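Type III Pentaketide Synthase (Neurospora crassa, PDB 3EUO) is a fungal type III polyketide synthase that probably transfers and condenses acyl units to build pentaketide products. Local coordinates at residues P282-H296 / P352-F365. Residues are numbered along the deposited sequence; the frame is centred on the assembly and turned at random.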
ATOM      1  N   PRO A 282     -17.138 -29.944  10.697  1.00 25.74           N
ATOM      2  CA  PRO A 282     -18.106 -30.915  11.223  1.00 25.61           C
ATOM      3  C   PRO A 282     -19.496 -30.744  10.608  1.00 25.52           C
ATOM      4  O   PRO A 282     -19.765 -29.729   9.959  1.00 25.20           O
ATOM      5  CB  PRO A 282     -18.170 -30.573  12.718  1.00 25.72           C
ATOM      6  CG  PRO A 282     -16.936 -29.834  13.003  1.00 25.78           C
ATOM      7  CD  PRO A 282     -16.638 -29.057  11.762  1.00 25.52           C
ATOM      8  N   SER A 283     -20.370 -31.729  10.830  1.00 25.34           N
ATOM      9  CA  SER A 283     -21.732 -31.704  10.293  1.00 25.43           C
ATOM     10  C   SER A 283     -22.570 -30.544  10.818  1.00 25.23           C
ATOM     11  O   SER A 283     -23.479 -30.072  10.138  1.00 25.35           O
ATOM     12  CB  SER A 283     -22.455 -33.034  10.554  1.00 25.47           C
ATOM     13  OG  SER A 283     -22.420 -33.392  11.921  1.00 26.52           O
ATOM     14  N   SER A 284     -22.259 -30.091  12.029  1.00 25.23           N
ATOM     15  CA  SER A 284     -23.002 -28.997  12.660  1.00 25.20           C
ATOM     16  C   SER A 284     -22.639 -27.609  12.113  1.00 24.80           C
ATOM     17  O   SER A 284     -23.212 -26.599  12.534  1.00 24.30           O
ATOM     18  CB  SER A 284     -22.841 -29.054  14.182  1.00 25.28           C
ATOM     19  OG  SER A 284     -21.481 -29.193  14.547  1.00 27.22           O
ATOM     20  N   TYR A 285     -21.693 -27.565  11.180  1.00 24.59           N
ATOM     21  CA  TYR A 285     -21.309 -26.318  10.516  1.00 24.63           C
ATOM     22  C   TYR A 285     -21.400 -26.483   9.002  1.00 25.31           C
ATOM     23  O   TYR A 285     -20.397 -26.682   8.316  1.00 25.33           O
ATOM     24  CB  TYR A 285     -19.918 -25.857  10.980  1.00 24.23           C
ATOM     25  CG  TYR A 285     -19.908 -25.507  12.448  1.00 23.19           C
ATOM     26  CD1 TYR A 285     -20.235 -24.216  12.880  1.00 22.28           C
ATOM     27  CD2 TYR A 285     -19.619 -26.473  13.415  1.00 22.84           C
ATOM     28  CE1 TYR A 285     -20.251 -23.898  14.227  1.00 22.40           C
ATOM     29  CE2 TYR A 285     -19.634 -26.161  14.767  1.00 22.33           C
ATOM     30  CZ  TYR A 285     -19.953 -24.879  15.165  1.00 22.82           C
ATOM     31  OH  TYR A 285     -19.967 -24.572  16.501  1.00 22.91           O
ATOM     32  N   GLN A 286     -22.632 -26.402   8.505  1.00 25.88           N
ATOM     33  CA  GLN A 286     -22.957 -26.693   7.109  1.00 27.03           C
ATOM     34  C   GLN A 286     -23.726 -25.573   6.431  1.00 26.69           C
ATOM     35  O   GLN A 286     -23.647 -25.413   5.210  1.00 27.31           O
ATOM     36  CB  GLN A 286     -23.804 -27.961   7.024  1.00 27.52           C
ATOM     37  CG  GLN A 286     -23.030 -29.219   6.699  1.00 30.49           C
ATOM     38  CD  GLN A 286     -23.813 -30.146   5.772  1.00 33.72           C
ATOM     39  OE1 GLN A 286     -23.230 -30.883   4.976  1.00 36.05           O
ATOM     40  NE2 GLN A 286     -25.137 -30.110   5.873  1.00 35.87           N
ATOM     41  N   LYS A 287     -24.489 -24.821   7.218  1.00 26.33           N
ATOM     42  CA  LYS A 287     -25.365 -23.777   6.683  1.00 25.97           C
ATOM     43  C   LYS A 287     -25.047 -22.421   7.332  1.00 24.93           C
ATOM     44  O   LYS A 287     -24.494 -22.388   8.428  1.00 24.32           O
ATOM     45  CB  LYS A 287     -26.845 -24.164   6.861  1.00 26.15           C
ATOM     46  CG  LYS A 287     -27.348 -24.177   8.302  1.00 26.93           C
ATOM     47  CD  LYS A 287     -28.849 -24.472   8.387  1.00 27.29           C
ATOM     48  CE  LYS A 287     -29.309 -24.619   9.829  1.00 28.55           C
ATOM     49  NZ  LYS A 287     -28.676 -25.795  10.500  1.00 29.36           N
ATOM     50  N   PRO A 288     -25.375 -21.306   6.645  1.00 24.11           N
ATOM     51  CA  PRO A 288     -25.040 -19.960   7.138  1.00 23.38           C
ATOM     52  C   PRO A 288     -25.385 -19.724   8.613  1.00 22.53           C
ATOM     53  O   PRO A 288     -24.555 -19.206   9.364  1.00 22.41           O
ATOM     54  CB  PRO A 288     -25.871 -19.046   6.234  1.00 23.38           C
ATOM     55  CG  PRO A 288     -25.974 -19.796   4.963  1.00 24.04           C
ATOM     56  CD  PRO A 288     -26.064 -21.249   5.340  1.00 24.30           C
ATOM     57  N   ALA A 289     -26.588 -20.124   9.023  1.00 21.94           N
ATOM     58  CA  ALA A 289     -27.049 -19.945  10.401  1.00 21.20           C
ATOM     59  C   ALA A 289     -26.254 -20.764  11.426  1.00 20.57           C
ATOM     60  O   ALA A 289     -26.353 -20.510  12.626  1.00 20.13           O
ATOM     61  CB  ALA A 289     -28.550 -20.248  10.508  1.00 21.49           C
ATOM     62  N   ASP A 290     -25.469 -21.736  10.954  1.00 19.75           N
ATOM     63  CA  ASP A 290     -24.607 -22.538  11.833  1.00 19.22           C
ATOM     64  C   ASP A 290     -23.424 -21.744  12.385  1.00 18.52           C
ATOM     65  O   ASP A 290     -22.847 -22.126  13.398  1.00 18.13           O
ATOM     66  CB  ASP A 290     -24.059 -23.776  11.101  1.00 19.60           C
ATOM     67  CG  ASP A 290     -25.134 -24.808  10.774  1.00 20.95           C
ATOM     68  OD1 ASP A 290     -26.212 -24.805  11.406  1.00 21.09           O
ATOM     69  OD2 ASP A 290     -24.886 -25.647   9.878  1.00 22.68           O
ATOM     70  N   PHE A 291     -23.051 -20.659  11.708  1.00 17.64           N
ATOM     71  CA  PHE A 291     -21.840 -19.911  12.058  1.00 17.21           C
ATOM     72  C   PHE A 291     -22.153 -18.635  12.817  1.00 17.29           C
ATOM     73  O   PHE A 291     -23.275 -18.118  12.755  1.00 16.98           O
ATOM     74  CB  PHE A 291     -21.062 -19.530  10.788  1.00 17.18           C
ATOM     75  CG  PHE A 291     -20.658 -20.703   9.949  1.00 16.69           C
ATOM     76  CD1 PHE A 291     -19.422 -21.319  10.143  1.00 16.62           C
ATOM     77  CD2 PHE A 291     -21.510 -21.199   8.967  1.00 16.68           C
ATOM     78  CE1 PHE A 291     -19.043 -22.414   9.368  1.00 16.07           C
ATOM     79  CE2 PHE A 291     -21.134 -22.292   8.180  1.00 17.39           C
ATOM     80  CZ  PHE A 291     -19.896 -22.900   8.388  1.00 16.17           C
ATOM     81  N   ASP A 292     -21.148 -18.134  13.532  1.00 17.05           N
ATOM     82  CA  ASP A 292     -21.143 -16.747  13.972  1.00 17.02           C
ATOM     83  C   ASP A 292     -20.592 -15.919  12.825  1.00 16.81           C
ATOM     84  O   ASP A 292     -19.743 -16.385  12.079  1.00 16.48           O
ATOM     85  CB  ASP A 292     -20.291 -16.574  15.224  1.00 16.90           C
ATOM     86  CG  ASP A 292     -21.080 -16.830  16.503  1.00 17.83           C
ATOM     87  OD1 ASP A 292     -22.321 -16.641  16.494  1.00 18.58           O
ATOM     88  OD2 ASP A 292     -20.456 -17.221  17.513  1.00 18.69           O
ATOM     89  N   TRP A 293     -21.091 -14.697  12.691  1.00 16.78           N
ATOM     90  CA  TRP A 293     -20.767 -13.855  11.556  1.00 16.67           C
ATOM     91  C   TRP A 293     -20.151 -12.533  12.011  1.00 16.80           C
ATOM     92  O   TRP A 293     -20.818 -11.697  12.633  1.00 16.94           O
ATOM     93  CB  TRP A 293     -22.018 -13.611  10.716  1.00 17.19           C
ATOM     94  CG  TRP A 293     -22.366 -14.737   9.789  1.00 17.20           C
ATOM     95  CD1 TRP A 293     -22.940 -15.932  10.122  1.00 17.59           C
ATOM     96  CD2 TRP A 293     -22.188 -14.756   8.373  1.00 17.20           C
ATOM     97  NE1 TRP A 293     -23.117 -16.701   8.994  1.00 17.73           N
ATOM     98  CE2 TRP A 293     -22.656 -16.005   7.907  1.00 17.78           C
ATOM     99  CE3 TRP A 293     -21.662 -13.841   7.450  1.00 18.64           C
ATOM    100  CZ2 TRP A 293     -22.626 -16.361   6.555  1.00 17.79           C
ATOM    101  CZ3 TRP A 293     -21.627 -14.195   6.108  1.00 17.98           C
ATOM    102  CH2 TRP A 293     -22.112 -15.442   5.673  1.00 17.67           C
ATOM    103  N   ALA A 294     -18.864 -12.371  11.724  1.00 16.45           N
ATOM    104  CA  ALA A 294     -18.167 -11.130  12.007  1.00 16.08           C
ATOM    105  C   ALA A 294     -18.245 -10.280  10.736  1.00 16.13           C
ATOM    106  O   ALA A 294     -17.356 -10.338   9.881  1.00 15.59           O
ATOM    107  CB  ALA A 294     -16.712 -11.414  12.383  1.00 16.44           C
ATOM    108  N   MET A 295     -19.329  -9.516  10.602  1.00 16.07           N
ATOM    109  CA  MET A 295     -19.523  -8.658   9.436  1.00 16.34           C
ATOM    110  C   MET A 295     -18.972  -7.265   9.693  1.00 16.22           C
ATOM    111  O   MET A 295     -19.144  -6.726  10.786  1.00 16.23           O
ATOM    112  CB  MET A 295     -21.016  -8.542   9.108  1.00 16.83           C
ATOM    113  CG  MET A 295     -21.335  -7.693   7.876  1.00 19.09           C
ATOM    114  SD  MET A 295     -20.985  -8.535   6.314  1.00 26.15           S
ATOM    115  CE  MET A 295     -21.713 -10.133   6.695  1.00 18.47           C
ATOM    116  N   HIS A 296     -18.319  -6.678   8.692  1.00 15.89           N
ATOM    117  CA  HIS A 296     -17.982  -5.265   8.773  1.00 16.38           C
ATOM    118  C   HIS A 296     -19.273  -4.474   8.580  1.00 16.32           C
ATOM    119  O   HIS A 296     -19.930  -4.604   7.540  1.00 16.21           O
ATOM    120  CB  HIS A 296     -16.960  -4.842   7.716  1.00 16.39           C
ATOM    121  CG  HIS A 296     -16.700  -3.368   7.714  1.00 17.87           C
ATOM    122  ND1 HIS A 296     -17.066  -2.542   6.672  1.00 19.68           N
ATOM    123  CD2 HIS A 296     -16.158  -2.565   8.658  1.00 17.48           C
ATOM    124  CE1 HIS A 296     -16.738  -1.296   6.966  1.00 18.06           C
ATOM    125  NE2 HIS A 296     -16.180  -1.284   8.164  1.00 19.53           N
ATOM    126  N   PRO A 352     -26.810 -16.805  19.398  1.00 29.07           N
ATOM    127  CA  PRO A 352     -28.089 -17.365  18.955  1.00 29.57           C
ATOM    128  C   PRO A 352     -28.339 -18.734  19.574  1.00 30.12           C
ATOM    129  O   PRO A 352     -27.473 -19.612  19.514  1.00 30.41           O
ATOM    130  CB  PRO A 352     -27.913 -17.490  17.440  1.00 29.45           C
ATOM    131  CG  PRO A 352     -26.950 -16.440  17.091  1.00 29.22           C
ATOM    132  CD  PRO A 352     -25.993 -16.355  18.256  1.00 28.85           C
ATOM    133  N   GLY A 353     -29.509 -18.889  20.192  1.00 30.60           N
ATOM    134  CA  GLY A 353     -29.883 -20.133  20.857  1.00 30.76           C
ATOM    135  C   GLY A 353     -28.909 -20.587  21.928  1.00 30.78           C
ATOM    136  O   GLY A 353     -28.835 -21.779  22.233  1.00 31.34           O
ATOM    137  N   GLY A 354     -28.155 -19.641  22.492  1.00 30.54           N
ATOM    138  CA  GLY A 354     -27.179 -19.932  23.547  1.00 30.03           C
ATOM    139  C   GLY A 354     -25.943 -20.679  23.078  1.00 29.98           C
ATOM    140  O   GLY A 354     -25.114 -21.100  23.889  1.00 29.93           O
ATOM    141  N   LYS A 355     -25.815 -20.840  21.763  1.00 29.61           N
ATOM    142  CA  LYS A 355     -24.692 -21.575  21.202  1.00 29.03           C
ATOM    143  C   LYS A 355     -23.629 -20.655  20.615  1.00 27.85           C
ATOM    144  O   LYS A 355     -23.797 -20.096  19.523  1.00 27.62           O
ATOM    145  CB  LYS A 355     -25.159 -22.632  20.193  1.00 29.56           C
ATOM    146  CG  LYS A 355     -25.541 -23.967  20.853  1.00 31.63           C
ATOM    147  CD  LYS A 355     -24.411 -24.459  21.772  1.00 35.15           C
ATOM    148  CE  LYS A 355     -24.876 -25.513  22.767  1.00 36.70           C
ATOM    149  NZ  LYS A 355     -23.889 -25.663  23.878  1.00 37.57           N
ATOM    150  N   VAL A 356     -22.550 -20.483  21.377  1.00 26.40           N
ATOM    151  CA  VAL A 356     -21.364 -19.781  20.900  1.00 25.22           C
ATOM    152  C   VAL A 356     -20.692 -20.690  19.882  1.00 24.03           C
ATOM    153  O   VAL A 356     -20.315 -21.823  20.203  1.00 23.66           O
ATOM    154  CB  VAL A 356     -20.381 -19.463  22.045  1.00 25.29           C
ATOM    155  CG1 VAL A 356     -19.124 -18.784  21.510  1.00 25.35           C
ATOM    156  CG2 VAL A 356     -21.049 -18.592  23.095  1.00 25.56           C
ATOM    157  N   LYS A 357     -20.548 -20.190  18.659  1.00 22.65           N
ATOM    158  CA  LYS A 357     -20.089 -21.015  17.547  1.00 21.61           C
ATOM    159  C   LYS A 357     -18.574 -21.181  17.509  1.00 21.03           C
ATOM    160  O   LYS A 357     -17.822 -20.267  17.853  1.00 20.61           O
ATOM    161  CB  LYS A 357     -20.612 -20.466  16.217  1.00 21.69           C
ATOM    162  CG  LYS A 357     -22.134 -20.309  16.157  1.00 21.66           C
ATOM    163  CD  LYS A 357     -22.879 -21.575  16.613  1.00 22.68           C
ATOM    164  CE  LYS A 357     -24.375 -21.484  16.321  1.00 23.22           C
ATOM    165  NZ  LYS A 357     -25.034 -20.349  17.013  1.00 24.40           N
ATOM    166  N   GLU A 358     -18.150 -22.363  17.078  1.00 19.84           N
ATOM    167  CA  GLU A 358     -16.742 -22.722  16.967  1.00 19.63           C
ATOM    168  C   GLU A 358     -16.133 -22.171  15.680  1.00 18.57           C
ATOM    169  O   GLU A 358     -14.907 -22.112  15.539  1.00 18.04           O
ATOM    170  CB  GLU A 358     -16.615 -24.243  16.991  1.00 19.97           C
ATOM    171  CG  GLU A 358     -15.276 -24.760  17.450  1.00 23.62           C
ATOM    172  CD  GLU A 358     -15.374 -26.106  18.156  1.00 26.41           C
ATOM    173  OE1 GLU A 358     -16.501 -26.555  18.479  1.00 28.16           O
ATOM    174  OE2 GLU A 358     -14.311 -26.709  18.397  1.00 28.80           O
ATOM    175  N   TYR A 359     -16.993 -21.786  14.742  1.00 17.50           N
ATOM    176  CA  TYR A 359     -16.548 -21.309  13.438  1.00 17.28           C
ATOM    177  C   TYR A 359     -17.190 -19.976  13.112  1.00 16.84           C
ATOM    178  O   TYR A 359     -18.394 -19.784  13.305  1.00 16.84           O
ATOM    179  CB  TYR A 359     -16.830 -22.345  12.345  1.00 17.53           C
ATOM    180  CG  TYR A 359     -16.055 -23.629  12.530  1.00 18.14           C
ATOM    181  CD1 TYR A 359     -14.801 -23.806  11.936  1.00 17.69           C
ATOM    182  CD2 TYR A 359     -16.568 -24.666  13.312  1.00 18.51           C
ATOM    183  CE1 TYR A 359     -14.079 -24.981  12.123  1.00 18.85           C
ATOM    184  CE2 TYR A 359     -15.851 -25.838  13.505  1.00 17.76           C
ATOM    185  CZ  TYR A 359     -14.618 -25.993  12.899  1.00 18.47           C
ATOM    186  OH  TYR A 359     -13.913 -27.155  13.089  1.00 19.40           O
ATOM    187  N   VAL A 360     -16.369 -19.060  12.607  1.00 16.22           N
ATOM    188  CA  VAL A 360     -16.758 -17.670  12.422  1.00 15.44           C
ATOM    189  C   VAL A 360     -16.458 -17.256  10.990  1.00 14.96           C
ATOM    190  O   VAL A 360     -15.349 -17.459  10.490  1.00 14.78           O
ATOM    191  CB  VAL A 360     -15.995 -16.736  13.410  1.00 15.35           C
ATOM    192  CG1 VAL A 360     -16.493 -15.303  13.315  1.00 15.16           C
ATOM    193  CG2 VAL A 360     -16.122 -17.246  14.843  1.00 15.89           C
ATOM    194  N   VAL A 361     -17.458 -16.691  10.326  1.00 14.46           N
ATOM    195  CA  VAL A 361     -17.261 -16.166   8.989  1.00 14.26           C
ATOM    196  C   VAL A 361     -16.988 -14.670   9.110  1.00 14.38           C
ATOM    197  O   VAL A 361     -17.788 -13.947   9.709  1.00 14.03           O
ATOM    198  CB  VAL A 361     -18.491 -16.432   8.090  1.00 14.40           C
ATOM    199  CG1 VAL A 361     -18.298 -15.820   6.719  1.00 13.87           C
ATOM    200  CG2 VAL A 361     -18.745 -17.933   7.966  1.00 15.28           C
ATOM    201  N   GLY A 362     -15.861 -14.218   8.558  1.00 13.87           N
ATOM    202  CA  GLY A 362     -15.541 -12.796   8.517  1.00 14.86           C
ATOM    203  C   GLY A 362     -15.897 -12.269   7.140  1.00 14.63           C
ATOM    204  O   GLY A 362     -15.683 -12.956   6.149  1.00 14.06           O
ATOM    205  N   CYS A 363     -16.462 -11.066   7.082  1.00 15.62           N
ATOM    206  CA  CYS A 363     -16.860 -10.479   5.804  1.00 15.65           C
ATOM    207  C   CYS A 363     -16.743  -8.955   5.829  1.00 15.54           C
ATOM    208  O   CYS A 363     -17.090  -8.312   6.824  1.00 15.62           O
ATOM    209  CB  CYS A 363     -18.284 -10.909   5.447  1.00 15.79           C
ATOM    210  SG  CYS A 363     -18.836 -10.386   3.809  1.00 18.62           S
ATOM    211  N   ALA A 364     -16.243  -8.391   4.729  1.00 15.32           N
ATOM    212  CA  ALA A 364     -16.081  -6.948   4.578  1.00 15.00           C
ATOM    213  C   ALA A 364     -16.133  -6.580   3.097  1.00 15.04           C
ATOM    214  O   ALA A 364     -15.713  -7.364   2.245  1.00 15.08           O
ATOM    215  CB  ALA A 364     -14.755  -6.486   5.187  1.00 15.02           C
ATOM    216  N   PHE A 365     -16.667  -5.397   2.798  1.00 15.17           N
ATOM    217  CA  PHE A 365     -16.659  -4.855   1.436  1.00 15.88           C
ATOM    218  C   PHE A 365     -16.014  -3.486   1.470  1.00 15.24           C
ATOM    219  O   PHE A 365     -16.101  -2.778   2.486  1.00 14.89           O
ATOM    220  CB  PHE A 365     -18.083  -4.688   0.875  1.00 16.97           C
ATOM    221  CG  PHE A 365     -18.971  -5.884   1.071  1.00 20.00           C
ATOM    222  CD1 PHE A 365     -19.015  -6.898   0.116  1.00 22.74           C
ATOM    223  CD2 PHE A 365     -19.779  -5.989   2.195  1.00 22.13           C
ATOM    224  CE1 PHE A 365     -19.841  -8.007   0.294  1.00 23.73           C
ATOM    225  CE2 PHE A 365     -20.607  -7.097   2.388  1.00 23.26           C
ATOM    226  CZ  PHE A 365     -20.636  -8.108   1.431  1.00 21.58           C
TER
HETATM  227  O   HOH W   1     -19.605 -26.355  18.233  1.00 27.00           O
HETATM  228  O   HOH W   2     -24.463 -18.223  15.464  1.00 20.58           O
HETATM  229  O   HOH W   3     -17.940 -17.499  18.096  1.00 19.97           O
HETATM  230  O   HOH W   4     -19.116  -5.156   5.028  1.00 24.25           O
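Asp292 N bonds to Tyr359 O, and the ladder of parallel strands continues through Val361 N to Asp292 O, Ala294 N to Val361 O, Cys363 N to Ala294 O and His296 N to Cys363 O (2.8 Å). The aspartate side chain adds a sixth bond: Lys357 N meets Asp292 OD2 from above the carboxylate plane at 3.2 Å. A short acidic side chain suits this buried place, because Arg318 forms a salt bridge with OD1, while one water links OD1 to Lys357 NZ. Bent at chi2, the lysine chain lays CD against Asp290 O at 3.3 Å.

Tyr285 OH accepts a nearly straight bond (170°) from Glu358 N, 2.9 Å away. With CG beside the backbone N (chi1 -65°), its ring receives the edge of Tyr359 in a T-shaped stack, Tyr359 CD2 lying over the ring centre, the planes at 61°. A leucine here would probably leave Glu358 N without its acceptor and Tyr359 without a flat face to abut. Pro282 CD packs against the far end of Tyr359.

Beta-branched Val361 fills two places at once: CG1 makes a CH-pi contact over the Trp293 six-membered ring, 3.9 Å from its centroid, and CG2 touches Phe291 CG. Farther along, Met295 SD rests on Cys363 CB at 3.7 Å.

Within the chain, strand 292-295 forms one edge of the large mixed sheet of this thiolase-like fold; strand 359-366 separates it from 370-378. Helix 334-342 covers the face bearing Ala294 and Val360, while helix 258-277 packs on Phe291 and Phe365.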